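Local atomic coordinates of CELL WALL surface anchor family protein (Streptococcus pneumoniae, PDB entry 2WW8), a protein that acts as the adhesin of the pneumococcal pilus and probably mediates recognition of host cells by the bacterium. Residues Tyr151-Thr156 with Val710-Ile715; Leu208-Lys213 with Leu666-Asp671; Ile593-Ile598 with Pro702-Gln707; Leu623-Gly628 with Gly645-Ala650. One frame throughout, in Å; residues are numbered along the deposited sequence. Where two conformers were deposited one is given.

How the interactions relate
The chain first meets these contacts at Tyr151-Thr156, the opening side of interaction 1, and then at Leu208-Lys213, which opens interaction 2. After a long excursion through the parallel-sheet, magnesium-bearing part, it returns at Ile593-Ile598 to begin interaction 3. Interaction 4 is the short one, from Leu623-Gly628 to Gly645-Ala650. Leu666-Asp671 then closes interaction 2, Pro702-Gln707 interaction 3 and Val710-Ile715 interaction 1. Thus interaction 4 sits within all the others, interactions 2 and 3 cross, and interaction 1 encloses everything. Leu666 pairs directly with Gly596, and Phe713 packs on Thr209, Val210 and Ile598, tying the strands before the metal-binding part (148-218) to the Ig-like domain.

Interaction 1 of 4, residues Tyr151-Thr156 with Val710-Ile715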
loop_
_atom_site.group_PDB
_atom_site.type_symbol
_atom_site.label_atom_id
_atom_site.label_comp_id
_atom_site.label_asym_id
_atom_site.label_seq_id
_atom_site.Cartn_x
_atom_site.Cartn_y
_atom_site.Cartn_z
ATOM N N TYR A 151 -3.490 15.561 -11.243
ATOM C CA TYR A 151 -4.107 14.536 -12.093
ATOM C C TYR A 151 -4.681 15.186 -13.319
ATOM O O TYR A 151 -5.522 16.079 -13.200
ATOM C CB TYR A 151 -5.223 13.793 -11.372
ATOM C CG TYR A 151 -4.738 12.800 -10.339
ATOM C CD1 TYR A 151 -3.993 11.684 -10.732
ATOM C CD2 TYR A 151 -5.077 12.923 -8.998
ATOM C CE1 TYR A 151 -3.552 10.773 -9.824
ATOM C CE2 TYR A 151 -4.648 11.967 -8.060
ATOM C CZ TYR A 151 -3.918 10.882 -8.499
ATOM O OH TYR A 151 -3.472 9.950 -7.578
ATOM N N PRO A 152 -4.221 14.767 -14.504
ATOM C CA PRO A 152 -4.780 15.452 -15.689
ATOM C C PRO A 152 -6.292 15.258 -15.858
ATOM O O PRO A 152 -6.919 16.222 -16.237
ATOM C CB PRO A 152 -4.052 14.791 -16.857
ATOM C CG PRO A 152 -2.695 14.449 -16.225
ATOM C CD PRO A 152 -3.050 13.945 -14.841
ATOM N N ASP A 153 -6.825 14.065 -15.576
ATOM C CA ASP A 153 -8.177 13.692 -15.927
ATOM C C ASP A 153 -9.211 14.643 -15.296
ATOM O O ASP A 153 -10.123 15.102 -15.976
ATOM C CB ASP A 153 -8.549 12.264 -15.532
ATOM C CG ASP A 153 -8.020 11.809 -14.141
ATOM O OD1 ASP A 153 -7.744 12.582 -13.195
ATOM O OD2 ASP A 153 -7.946 10.587 -13.950
ATOM N N VAL A 154 -9.077 14.894 -13.998
ATOM C CA VAL A 154 -10.027 15.764 -13.290
ATOM C C VAL A 154 -9.316 16.907 -12.596
ATOM O O VAL A 154 -9.963 17.688 -11.904
ATOM C CB VAL A 154 -10.965 15.002 -12.326
ATOM C CG1 VAL A 154 -11.771 13.966 -13.106
ATOM C CG2 VAL A 154 -10.129 14.343 -11.196
ATOM N N GLN A 155 -8.014 17.062 -12.816
ATOM C CA GLN A 155 -7.377 18.340 -12.548
ATOM C C GLN A 155 -7.239 18.640 -11.047
ATOM O O GLN A 155 -7.270 19.805 -10.682
ATOM C CB GLN A 155 -8.176 19.485 -13.190
ATOM C CG GLN A 155 -8.152 19.498 -14.702
ATOM C CD GLN A 155 -6.835 19.993 -15.250
ATOM O OE1 GLN A 155 -6.582 21.203 -15.323
ATOM N NE2 GLN A 155 -5.968 19.055 -15.613
ATOM N N THR A 156 -7.084 17.618 -10.205
ATOM C CA THR A 156 -6.946 17.835 -8.766
ATOM C C THR A 156 -5.510 17.567 -8.269
ATOM O O THR A 156 -4.825 16.694 -8.811
ATOM C CB THR A 156 -7.951 16.948 -7.996
ATOM O OG1 THR A 156 -7.637 15.582 -8.271
ATOM C CG2 THR A 156 -9.422 17.246 -8.381
ATOM N N VAL A 710 -10.761 7.383 -19.174
ATOM C CA VAL A 710 -9.358 7.310 -18.905
ATOM C C VAL A 710 -9.189 7.748 -17.458
ATOM O O VAL A 710 -9.713 8.785 -17.012
ATOM C CB VAL A 710 -8.585 8.292 -19.789
ATOM C CG1 VAL A 710 -7.162 7.848 -19.807
ATOM C CG2 VAL A 710 -9.106 8.205 -21.169
ATOM N N ARG A 711 -8.456 6.940 -16.717
ATOM C CA ARG A 711 -8.079 7.290 -15.355
ATOM C C ARG A 711 -6.541 7.406 -15.227
ATOM O O ARG A 711 -5.853 6.467 -15.590
ATOM C CB ARG A 711 -8.551 6.195 -14.377
ATOM C CG ARG A 711 -10.004 5.647 -14.575
ATOM C CD ARG A 711 -10.960 6.795 -14.454
ATOM N NE ARG A 711 -12.350 6.354 -14.383
ATOM C CZ ARG A 711 -13.362 7.078 -14.824
ATOM N NH1 ARG A 711 -13.130 8.248 -15.412
ATOM N NH2 ARG A 711 -14.606 6.629 -14.713
ATOM N N ASP A 712 -6.037 8.512 -14.679
ATOM C CA ASP A 712 -4.629 8.746 -14.428
ATOM C C ASP A 712 -4.097 8.027 -13.184
ATOM O O ASP A 712 -4.732 8.005 -12.146
ATOM C CB ASP A 712 -4.331 10.253 -14.300
ATOM C CG ASP A 712 -4.395 10.948 -15.643
ATOM O OD1 ASP A 712 -3.460 10.692 -16.430
ATOM O OD2 ASP A 712 -5.405 11.647 -15.957
ATOM N N PHE A 713 -2.903 7.470 -13.316
ATOM C CA PHE A 713 -2.085 7.043 -12.187
ATOM C C PHE A 713 -1.285 8.235 -11.627
ATOM O O PHE A 713 -0.856 9.128 -12.383
ATOM C CB PHE A 713 -1.031 6.021 -12.695
ATOM C CG PHE A 713 -1.594 4.650 -12.949
ATOM C CD1 PHE A 713 -2.194 4.335 -14.159
ATOM C CD2 PHE A 713 -1.369 3.638 -12.017
ATOM C CE1 PHE A 713 -2.673 3.028 -14.382
ATOM C CE2 PHE A 713 -1.822 2.352 -12.212
ATOM C CZ PHE A 713 -2.468 2.046 -13.406
ATOM N N PRO A 714 -0.975 8.212 -10.325
ATOM C CA PRO A 714 -0.106 9.286 -9.820
ATOM C C PRO A 714 1.378 9.023 -10.189
ATOM O O PRO A 714 1.674 7.888 -10.552
ATOM C CB PRO A 714 -0.317 9.194 -8.309
ATOM C CG PRO A 714 -0.609 7.740 -8.064
ATOM C CD PRO A 714 -1.378 7.258 -9.272
ATOM N N ILE A 715 2.282 10.016 -10.158
ATOM C CA ILE A 715 3.625 9.879 -10.769
ATOM C C ILE A 715 4.820 10.228 -9.827
ATOM O O ILE A 715 4.909 11.361 -9.364
ATOM C CB ILE A 715 3.776 10.807 -12.023
ATOM C CG1 ILE A 715 2.547 10.759 -12.932
ATOM C CG2 ILE A 715 4.982 10.389 -12.837
ATOM C CD1 ILE A 715 2.517 9.469 -13.667
#
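The Tyr151 ring turns an edge toward Phe713 and Pro714, whose C and N atoms lie near its plane, while Asp712 O approaches obliquely. Within its own loop Thr156 OG1 also lies at the edge; Arg182 of strand 171-184 makes a cation-pi contact and the Tyr158 ring of strand 157-162 meets it at a slant. Here the outermost strand of a sheet of the Ig-like domain, 711-712, meets the loop between strands 148-150 and 157-162. CG of Tyr151 stands anti to the carbonyl carbon (chi1 -75°), which carries the ring alongside Pro714, and Tyr151 OH comes within 3.3 Å of Pro714 CB.

The other flat groups are two carboxylates, those of Asp153 and Asp712, with planes 69° apart. The two side chains run antiparallel, each carboxylate beside the other's backbone N-H. Asp712 N gives an almost straight bond of 2.9 Å to Asp153 OD2, from above the carboxylate plane. The return bond, Asp153 N to Asp712 OD2, is 2.8 Å long but bent and weak. Pro152 crowds the Asp712 carboxylate, its CD 3.4 Å from Asp712 CG.

This exchange brings two acceptors together, OD2 of Asp153 and OD2 of Asp712 being 3.4 Å apart. Arginines probably offset the negative charge: Arg182 forms a salt bridge with Asp153 and Arg697 with Asp712. Arg711 heads elsewhere, to Glu186. Inside the loop, the other oxygen of Asp153 is also engaged, Val154 N donating to Asp153 OD1 at 2.8 Å.

Interaction 2 of 4, residues Leu208-Lys213 with Leu666-Asp671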
loop_
_atom_site.group_PDB
_atom_site.type_symbol
_atom_site.label_atom_id
_atom_site.label_comp_id
_atom_site.label_asym_id
_atom_site.label_seq_id
_atom_site.Cartn_x
_atom_site.Cartn_y
_atom_site.Cartn_z
ATOM N N LEU A 208 3.057 -0.743 -10.254
ATOM C CA LEU A 208 1.703 -0.297 -10.638
ATOM C C LEU A 208 0.775 -1.418 -10.208
ATOM O O LEU A 208 1.129 -2.582 -10.370
ATOM C CB LEU A 208 1.569 -0.099 -12.156
ATOM C CG LEU A 208 2.118 1.202 -12.751
ATOM C CD1 LEU A 208 3.646 1.242 -12.718
ATOM C CD2 LEU A 208 1.553 1.392 -14.175
ATOM N N THR A 209 -0.371 -1.045 -9.631
ATOM C CA THR A 209 -1.400 -2.017 -9.335
ATOM C C THR A 209 -2.751 -1.479 -9.830
ATOM O O THR A 209 -2.907 -0.263 -9.988
ATOM C CB THR A 209 -1.509 -2.377 -7.846
ATOM O OG1 THR A 209 -2.159 -1.331 -7.109
ATOM C CG2 THR A 209 -0.167 -2.723 -7.204
ATOM N N VAL A 210 -3.692 -2.405 -10.072
ATOM C CA VAL A 210 -5.039 -2.072 -10.493
ATOM C C VAL A 210 -5.926 -3.120 -9.821
ATOM O O VAL A 210 -5.606 -4.299 -9.826
ATOM C CB VAL A 210 -5.213 -2.148 -12.025
ATOM C CG1 VAL A 210 -6.679 -1.877 -12.361
ATOM C CG2 VAL A 210 -4.340 -1.066 -12.710
ATOM N N SER A 211 -7.013 -2.665 -9.213
ATOM C CA SER A 211 -7.991 -3.572 -8.624
ATOM C C SER A 211 -9.350 -3.140 -9.134
ATOM O O SER A 211 -9.596 -1.933 -9.374
ATOM C CB SER A 211 -7.913 -3.504 -7.108
ATOM O OG SER A 211 -8.659 -2.395 -6.669
ATOM N N GLY A 212 -10.218 -4.123 -9.373
ATOM C CA GLY A 212 -11.522 -3.851 -9.993
ATOM C C GLY A 212 -12.688 -3.776 -9.012
ATOM O O GLY A 212 -12.537 -3.761 -7.760
ATOM N N LYS A 213 -13.875 -3.759 -9.601
ATOM C CA LYS A 213 -15.106 -3.691 -8.836
ATOM C C LYS A 213 -16.164 -4.548 -9.548
ATOM O O LYS A 213 -16.307 -4.504 -10.775
ATOM C CB LYS A 213 -15.582 -2.233 -8.722
ATOM C CG LYS A 213 -16.866 -2.059 -7.886
ATOM C CD LYS A 213 -17.231 -0.595 -7.647
ATOM C CE LYS A 213 -16.125 0.203 -6.914
ATOM N NZ LYS A 213 -16.473 1.676 -6.771
ATOM N N LEU A 666 -6.892 -6.797 -19.260
ATOM C CA LEU A 666 -7.214 -6.850 -17.837
ATOM C C LEU A 666 -8.704 -7.066 -17.655
ATOM O O LEU A 666 -9.483 -6.312 -18.226
ATOM C CB LEU A 666 -6.892 -5.504 -17.140
ATOM C CG LEU A 666 -5.357 -5.194 -17.213
ATOM C CD1 LEU A 666 -4.949 -3.838 -16.574
ATOM C CD2 LEU A 666 -4.629 -6.315 -16.492
ATOM N N TYR A 667 -9.085 -8.010 -16.800
ATOM C CA TYR A 667 -10.484 -8.317 -16.466
ATOM C C TYR A 667 -10.550 -8.490 -14.948
ATOM O O TYR A 667 -10.029 -9.489 -14.456
ATOM C CB TYR A 667 -10.990 -9.584 -17.177
ATOM C CG TYR A 667 -10.999 -9.541 -18.708
ATOM C CD1 TYR A 667 -9.799 -9.704 -19.446
ATOM C CD2 TYR A 667 -12.192 -9.352 -19.406
ATOM C CE1 TYR A 667 -9.817 -9.663 -20.816
ATOM C CE2 TYR A 667 -12.222 -9.343 -20.824
ATOM C CZ TYR A 667 -11.006 -9.478 -21.495
ATOM O OH TYR A 667 -10.949 -9.488 -22.884
ATOM N N LEU A 668 -11.081 -7.509 -14.217
ATOM C CA LEU A 668 -11.043 -7.467 -12.752
ATOM C C LEU A 668 -12.332 -6.946 -12.152
ATOM O O LEU A 668 -12.881 -5.886 -12.585
ATOM C CB LEU A 668 -9.900 -6.558 -12.283
ATOM C CG LEU A 668 -8.537 -6.970 -12.848
ATOM C CD1 LEU A 668 -7.569 -5.797 -12.801
ATOM C CD2 LEU A 668 -7.995 -8.204 -12.104
ATOM N N GLY A 669 -12.793 -7.739 -11.180
ATOM C CA GLY A 669 -13.882 -7.385 -10.295
ATOM C C GLY A 669 -13.397 -7.072 -8.898
ATOM O O GLY A 669 -12.223 -6.774 -8.659
ATOM N N THR A 670 -14.333 -7.093 -7.966
ATOM C CA THR A 670 -14.043 -6.727 -6.583
ATOM C C THR A 670 -12.992 -7.687 -6.021
ATOM O O THR A 670 -13.094 -8.878 -6.261
ATOM C CB THR A 670 -15.386 -6.849 -5.802
ATOM O OG1 THR A 670 -16.226 -5.733 -6.150
ATOM C CG2 THR A 670 -15.160 -6.894 -4.290
ATOM N N ASP A 671 -11.996 -7.207 -5.295
ATOM C CA ASP A 671 -10.950 -8.028 -4.690
ATOM C C ASP A 671 -10.060 -8.740 -5.713
ATOM O O ASP A 671 -9.399 -9.698 -5.335
ATOM C CB ASP A 671 -11.468 -9.021 -3.632
ATOM C CG ASP A 671 -12.040 -8.308 -2.377
ATOM O OD1 ASP A 671 -11.471 -7.284 -1.932
ATOM O OD2 ASP A 671 -13.079 -8.743 -1.814
HETATM O O HOH W 1 -11.183 -4.165 -5.636
#
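Leu668 and Val210 meet at the buried apolar end of this contact, inside the Ig-like beta sandwich. Here the chain leaves strand 660-668 of one sheet and turns toward strand 673-682, which pairs with strand 203-218 in the other. The two touching pieces run 81° apart end to end, so they meet at a corner. The Val210 and Leu668 side chains stand roughly perpendicular, with Val210 CG1 4.0 Å from Leu668 CD1. Val210 CG1 gets there by lying anti to the backbone N (chi1 176°); the Leu668 methyl group also rests on the Val210 carbonyl oxygen. Ile593 and Phe713 pack on Val210 from outside the pair, and Val674 on Leu668.

The tight part lies next to this apolar patch, where the backbones themselves close up. Gly212 presents no side chain, and its CA-H points at Leu668 O in a nearly straight contact, with Gly212 CA 3.6 Å from Leu668 O. Gly669 O comes 3.1 Å from Gly212 C. A second CA-H contact runs the other way, from Thr670 CA to Gly212 O at 3.5 Å.

Toward Thr670 and Asp671 the contact opens to solvent, and water takes over. Thr670 OG1 leans over the Lys213 backbone and bonds to Thr214 N. The Lys213 chain, kinked at chi3, leads away and its NZ bonds to Pro185 O. A single water joins the two pieces: within bonding distance of Ser211 OG, it donates to Gly212 O at 2.6 Å and accepts from Asp671 N at 3.2 Å.

Interaction 3 of 4, residues Ile593-Ile598 with Pro702-Gln707; sequences IENGTI and PKEVEQ
Glu704 reaches across to Asn595 and Thr597, and its side chain can be followed outward. CB lies 3.6 Å from Asn595 O and beside the side-chain ND2. CG is nearer still to that oxygen, at 3.3 Å, and begins to touch Thr597 OG1. A bend at chi2 (-101°) then turns the carboxylate toward Thr597: CD sits near the hydroxyl, and OE2 ends 3.4 Å from Thr597 OG1, a weak approach at best, since the hydroxyl may give its proton elsewhere.

Behind this side chain the backbones do the firmer work. Glu594 N donates to Pro702 O at 2.8 Å, and Glu704 N donates to Asn595 O at 3.2 Å from above the carbonyl plane. Pro702 O also receives the CA-H of Ile593. A water bridges Glu594 O and Val705 N. Lys703 sends its ammonium to Ser592 O.

The setting is the end of a central strand of the Ig-like domain, where 593-601 turns a corner and the loop leaving strand 699-701 runs on alongside it. A G1 bulge puts Asn595 and Gly596 opposite Leu666 while the strand pairing goes on around it, and Asn595 O takes a donor from the loop. Main-chain bonds thus give this corner its directional hold, and Glu704 adds broad packing through CB and CG with a weak polar end.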
loop_
_atom_site.group_PDB
_atom_site.type_symbol
_atom_site.label_atom_id
_atom_site.label_comp_id
_atom_site.label_asym_id
_atom_site.label_seq_id
_atom_site.Cartn_x
_atom_site.Cartn_y
_atom_site.Cartn_z
ATOM N N ILE A 593 -13.573 -3.528 -14.783
ATOM C CA ILE A 593 -12.391 -3.561 -15.660
ATOM C C ILE A 593 -12.577 -4.721 -16.619
ATOM O O ILE A 593 -12.628 -5.887 -16.227
ATOM C CB ILE A 593 -11.088 -3.566 -14.887
ATOM C CG1 ILE A 593 -11.027 -2.260 -14.084
ATOM C CG2 ILE A 593 -9.832 -3.741 -15.854
ATOM C CD1 ILE A 593 -10.014 -2.365 -12.982
ATOM N N GLU A 594 -12.796 -4.376 -17.876
ATOM C CA GLU A 594 -13.103 -5.407 -18.832
ATOM C C GLU A 594 -12.301 -5.206 -20.142
ATOM O O GLU A 594 -12.631 -4.320 -20.908
ATOM C CB GLU A 594 -14.613 -5.391 -19.058
ATOM C CG GLU A 594 -14.847 -6.232 -20.271
ATOM C CD GLU A 594 -16.071 -7.056 -20.218
ATOM O OE1 GLU A 594 -17.191 -6.479 -20.061
ATOM O OE2 GLU A 594 -15.856 -8.281 -20.403
ATOM N N ASN A 595 -11.253 -6.008 -20.350
ATOM C CA ASN A 595 -10.203 -5.867 -21.373
ATOM C C ASN A 595 -9.677 -4.441 -21.192
ATOM O O ASN A 595 -9.661 -3.658 -22.148
ATOM C CB ASN A 595 -10.795 -6.027 -22.789
ATOM C CG ASN A 595 -9.718 -6.166 -23.837
ATOM O OD1 ASN A 595 -8.587 -6.506 -23.539
ATOM N ND2 ASN A 595 -10.057 -5.863 -25.082
ATOM N N GLY A 596 -9.349 -4.109 -19.943
ATOM C CA GLY A 596 -8.660 -2.867 -19.621
ATOM C C GLY A 596 -7.197 -2.846 -20.042
ATOM O O GLY A 596 -6.574 -3.921 -20.184
ATOM N N THR A 597 -6.674 -1.638 -20.213
ATOM C CA THR A 597 -5.295 -1.386 -20.637
ATOM C C THR A 597 -4.565 -0.384 -19.736
ATOM O O THR A 597 -5.044 0.717 -19.445
ATOM C CB THR A 597 -5.358 -0.827 -22.094
ATOM O OG1 THR A 597 -5.971 -1.844 -22.905
ATOM C CG2 THR A 597 -3.978 -0.497 -22.685
ATOM N N ILE A 598 -3.360 -0.714 -19.323
ATOM C CA ILE A 598 -2.530 0.323 -18.716
ATOM C C ILE A 598 -1.571 0.852 -19.768
ATOM O O ILE A 598 -0.927 0.042 -20.440
ATOM C CB ILE A 598 -1.709 -0.202 -17.555
ATOM C CG1 ILE A 598 -2.614 -0.729 -16.451
ATOM C CG2 ILE A 598 -0.736 0.917 -17.040
ATOM C CD1 ILE A 598 -1.894 -1.540 -15.397
ATOM N N PRO A 702 -10.335 1.511 -18.249
ATOM C CA PRO A 702 -10.945 0.321 -17.651
ATOM C C PRO A 702 -11.598 -0.610 -18.665
ATOM O O PRO A 702 -11.724 -1.790 -18.370
ATOM C CB PRO A 702 -12.068 0.903 -16.730
ATOM C CG PRO A 702 -11.548 2.255 -16.377
ATOM C CD PRO A 702 -10.883 2.748 -17.669
ATOM N N LYS A 703 -12.048 -0.115 -19.808
ATOM C CA LYS A 703 -12.789 -0.950 -20.784
ATOM C C LYS A 703 -12.334 -0.502 -22.167
ATOM O O LYS A 703 -12.404 0.708 -22.472
ATOM C CB LYS A 703 -14.322 -0.816 -20.589
ATOM C CG LYS A 703 -14.892 -0.953 -19.147
ATOM C CD LYS A 703 -16.463 -0.911 -19.010
ATOM C CE LYS A 703 -17.086 -0.817 -17.550
ATOM N NZ LYS A 703 -16.585 -0.004 -16.265
ATOM N N GLU A 704 -11.785 -1.394 -22.999
ATOM C CA GLU A 704 -11.522 -1.034 -24.408
ATOM C C GLU A 704 -12.783 -0.572 -25.114
ATOM O O GLU A 704 -12.708 0.341 -25.911
ATOM C CB GLU A 704 -10.789 -2.115 -25.219
ATOM C CG GLU A 704 -9.232 -2.027 -24.943
ATOM C CD GLU A 704 -8.414 -1.330 -26.034
ATOM O OE1 GLU A 704 -8.882 -1.569 -27.185
ATOM O OE2 GLU A 704 -7.375 -0.611 -25.761
ATOM N N VAL A 705 -13.947 -1.104 -24.735
ATOM C CA VAL A 705 -15.234 -0.633 -25.261
ATOM C C VAL A 705 -15.434 0.903 -25.035
ATOM O O VAL A 705 -15.973 1.585 -25.924
ATOM C CB VAL A 705 -16.417 -1.584 -24.863
ATOM C CG1 VAL A 705 -17.279 -1.058 -23.713
ATOM C CG2 VAL A 705 -17.301 -1.872 -26.060
ATOM N N GLU A 706 -14.978 1.477 -23.909
ATOM C CA GLU A 706 -15.073 2.917 -23.683
ATOM C C GLU A 706 -13.712 3.603 -23.843
ATOM O O GLU A 706 -12.953 3.851 -22.889
ATOM C CB GLU A 706 -15.637 3.192 -22.295
ATOM C CG GLU A 706 -16.937 2.484 -21.900
ATOM C CD GLU A 706 -17.455 2.999 -20.528
ATOM O OE1 GLU A 706 -16.868 3.981 -19.984
ATOM O OE2 GLU A 706 -18.449 2.434 -19.979
ATOM N N GLN A 707 -13.368 3.952 -25.064
ATOM C CA GLN A 707 -12.107 4.663 -25.317
ATOM C C GLN A 707 -11.895 6.090 -24.746
ATOM O O GLN A 707 -10.766 6.645 -24.692
ATOM C CB GLN A 707 -12.024 4.802 -26.835
ATOM C CG GLN A 707 -10.710 5.427 -27.221
ATOM C CD GLN A 707 -9.728 4.302 -27.221
ATOM O OE1 GLN A 707 -8.577 4.401 -26.768
ATOM N NE2 GLN A 707 -10.226 3.176 -27.699
HETATM O O HOH W 2 -14.494 -3.652 -22.908
#

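Interaction 4 of 4, residues Leu623-Gly628 with Gly645-Ala650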
loop_
_atom_site.group_PDB
_atom_site.type_symbol
_atom_site.label_atom_id
_atom_site.label_comp_id
_atom_site.label_asym_id
_atom_site.label_seq_id
_atom_site.Cartn_x
_atom_site.Cartn_y
_atom_site.Cartn_z
ATOM N N LEU A 623 4.557 -9.557 -13.788
ATOM C CA LEU A 623 3.113 -9.332 -13.800
ATOM C C LEU A 623 2.482 -10.493 -13.017
ATOM O O LEU A 623 2.626 -11.660 -13.425
ATOM C CB LEU A 623 2.573 -9.241 -15.239
ATOM C CG LEU A 623 1.131 -8.695 -15.248
ATOM C CD1 LEU A 623 1.094 -7.207 -14.868
ATOM C CD2 LEU A 623 0.398 -8.930 -16.579
ATOM N N THR A 624 1.880 -10.172 -11.869
ATOM C CA THR A 624 1.290 -11.176 -10.993
ATOM C C THR A 624 -0.115 -10.693 -10.617
ATOM O O THR A 624 -0.445 -9.515 -10.763
ATOM C CB THR A 624 2.151 -11.467 -9.727
ATOM O OG1 THR A 624 2.308 -10.227 -9.024
ATOM C CG2 THR A 624 3.603 -12.034 -10.094
ATOM N N ALA A 625 -0.959 -11.582 -10.094
ATOM C CA ALA A 625 -2.257 -11.143 -9.596
ATOM C C ALA A 625 -2.577 -11.915 -8.333
ATOM O O ALA A 625 -1.982 -12.978 -8.064
ATOM C CB ALA A 625 -3.308 -11.408 -10.680
ATOM N N ASN A 626 -3.530 -11.405 -7.559
ATOM C CA ASN A 626 -3.777 -11.867 -6.206
ATOM C C ASN A 626 -4.624 -13.117 -6.182
ATOM O O ASN A 626 -4.972 -13.567 -5.107
ATOM C CB ASN A 626 -4.360 -10.735 -5.348
ATOM C CG ASN A 626 -5.813 -10.407 -5.726
ATOM O OD1 ASN A 626 -6.261 -10.657 -6.860
ATOM N ND2 ASN A 626 -6.563 -9.897 -4.760
ATOM N N ASP A 627 -4.946 -13.724 -7.324
ATOM C CA ASP A 627 -5.422 -15.112 -7.338
ATOM C C ASP A 627 -4.251 -16.111 -7.423
ATOM O O ASP A 627 -4.509 -17.307 -7.514
ATOM C CB ASP A 627 -6.337 -15.351 -8.548
ATOM C CG ASP A 627 -5.571 -15.247 -9.869
ATOM O OD1 ASP A 627 -4.432 -14.693 -9.963
ATOM O OD2 ASP A 627 -6.127 -15.704 -10.878
ATOM N N GLY A 628 -3.001 -15.626 -7.339
ATOM C CA GLY A 628 -1.796 -16.428 -7.449
ATOM C C GLY A 628 -1.378 -16.688 -8.894
ATOM O O GLY A 628 -0.456 -17.469 -9.126
ATOM N N GLY A 645 -5.655 -17.898 -14.653
ATOM C CA GLY A 645 -6.492 -17.059 -13.818
ATOM C C GLY A 645 -6.733 -15.661 -14.369
ATOM O O GLY A 645 -7.025 -15.464 -15.554
ATOM N N LEU A 646 -6.626 -14.665 -13.505
ATOM C CA LEU A 646 -6.858 -13.270 -13.917
ATOM C C LEU A 646 -5.939 -12.817 -15.074
ATOM O O LEU A 646 -6.240 -11.896 -15.841
ATOM C CB LEU A 646 -6.644 -12.370 -12.694
ATOM C CG LEU A 646 -7.673 -12.615 -11.550
ATOM C CD1 LEU A 646 -7.182 -11.825 -10.394
ATOM C CD2 LEU A 646 -9.108 -12.152 -11.927
ATOM N N LEU A 647 -4.807 -13.481 -15.246
ATOM C CA LEU A 647 -3.844 -13.041 -16.285
ATOM C C LEU A 647 -3.957 -13.817 -17.598
ATOM O O LEU A 647 -3.142 -13.636 -18.508
ATOM C CB LEU A 647 -2.401 -13.075 -15.719
ATOM C CG LEU A 647 -2.219 -12.177 -14.497
ATOM C CD1 LEU A 647 -0.770 -12.247 -14.039
ATOM C CD2 LEU A 647 -2.654 -10.686 -14.793
ATOM N N LYS A 648 -4.991 -14.650 -17.688
ATOM C CA LYS A 648 -5.174 -15.557 -18.839
ATOM C C LYS A 648 -4.999 -14.806 -20.175
ATOM O O LYS A 648 -4.433 -15.328 -21.141
ATOM C CB LYS A 648 -6.598 -16.140 -18.714
ATOM C CG LYS A 648 -7.016 -17.020 -19.832
ATOM C CD LYS A 648 -8.449 -17.509 -19.541
ATOM C CE LYS A 648 -8.510 -18.245 -18.226
ATOM N NZ LYS A 648 -9.612 -19.207 -18.298
ATOM N N ASN A 649 -5.465 -13.557 -20.246
ATOM C CA ASN A 649 -5.400 -12.811 -21.503
ATOM C C ASN A 649 -4.536 -11.560 -21.396
ATOM O O ASN A 649 -4.620 -10.675 -22.283
ATOM C CB ASN A 649 -6.846 -12.478 -21.990
ATOM C CG ASN A 649 -7.632 -13.727 -22.415
ATOM O OD1 ASN A 649 -8.731 -14.045 -21.920
ATOM N ND2 ASN A 649 -7.045 -14.465 -23.325
ATOM N N ALA A 650 -3.724 -11.442 -20.340
ATOM C CA ALA A 650 -2.929 -10.225 -20.124
ATOM C C ALA A 650 -1.626 -10.306 -20.912
ATOM O O ALA A 650 -1.060 -11.394 -21.020
ATOM C CB ALA A 650 -2.595 -9.986 -18.635
#
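Asp627 and Leu646 lie antiparallel, so the carboxylate runs beside the leucine branch and ends at its backbone. Asp627 OD2 accepts the N-H of Leu646 at 2.9 Å in a nearly straight bond (164°). The donor comes in on the syn side, 33° out of the carboxylate plane. The same OD2 brushes Gly645 CA. CG of Asp627 sits between the backbone N and the carbonyl carbon (chi1 66°), which swings the group out of the type I turn Ala625-Gly628 toward the 3-10 segment at Leu646 and Leu647. Asp627 OD1 is hydrogen-bonded to Ser629 OG.

Next to it the apolar side chains interlock. Leu646 CD1 and Leu647 CG both close on the Ala625 methyl, at 3.9 and 4.0 Å from Ala625 CB. Leu647 and Leu623 meet at a slant, their CD2 atoms 3.9 Å apart, and Ala650 CB touches the same Leu623 methyl. Val674, on strand 673-682, touches both Leu623 and Leu647.

The contact joins the end of strand 621-625 to the loop before strand 651-655 in the Ig-like domain. Its chemistry implies that one directional bond from Asp627 fixes the start of the 3-10 segment at the turn, while the rest is non-directional leucine and alanine packing.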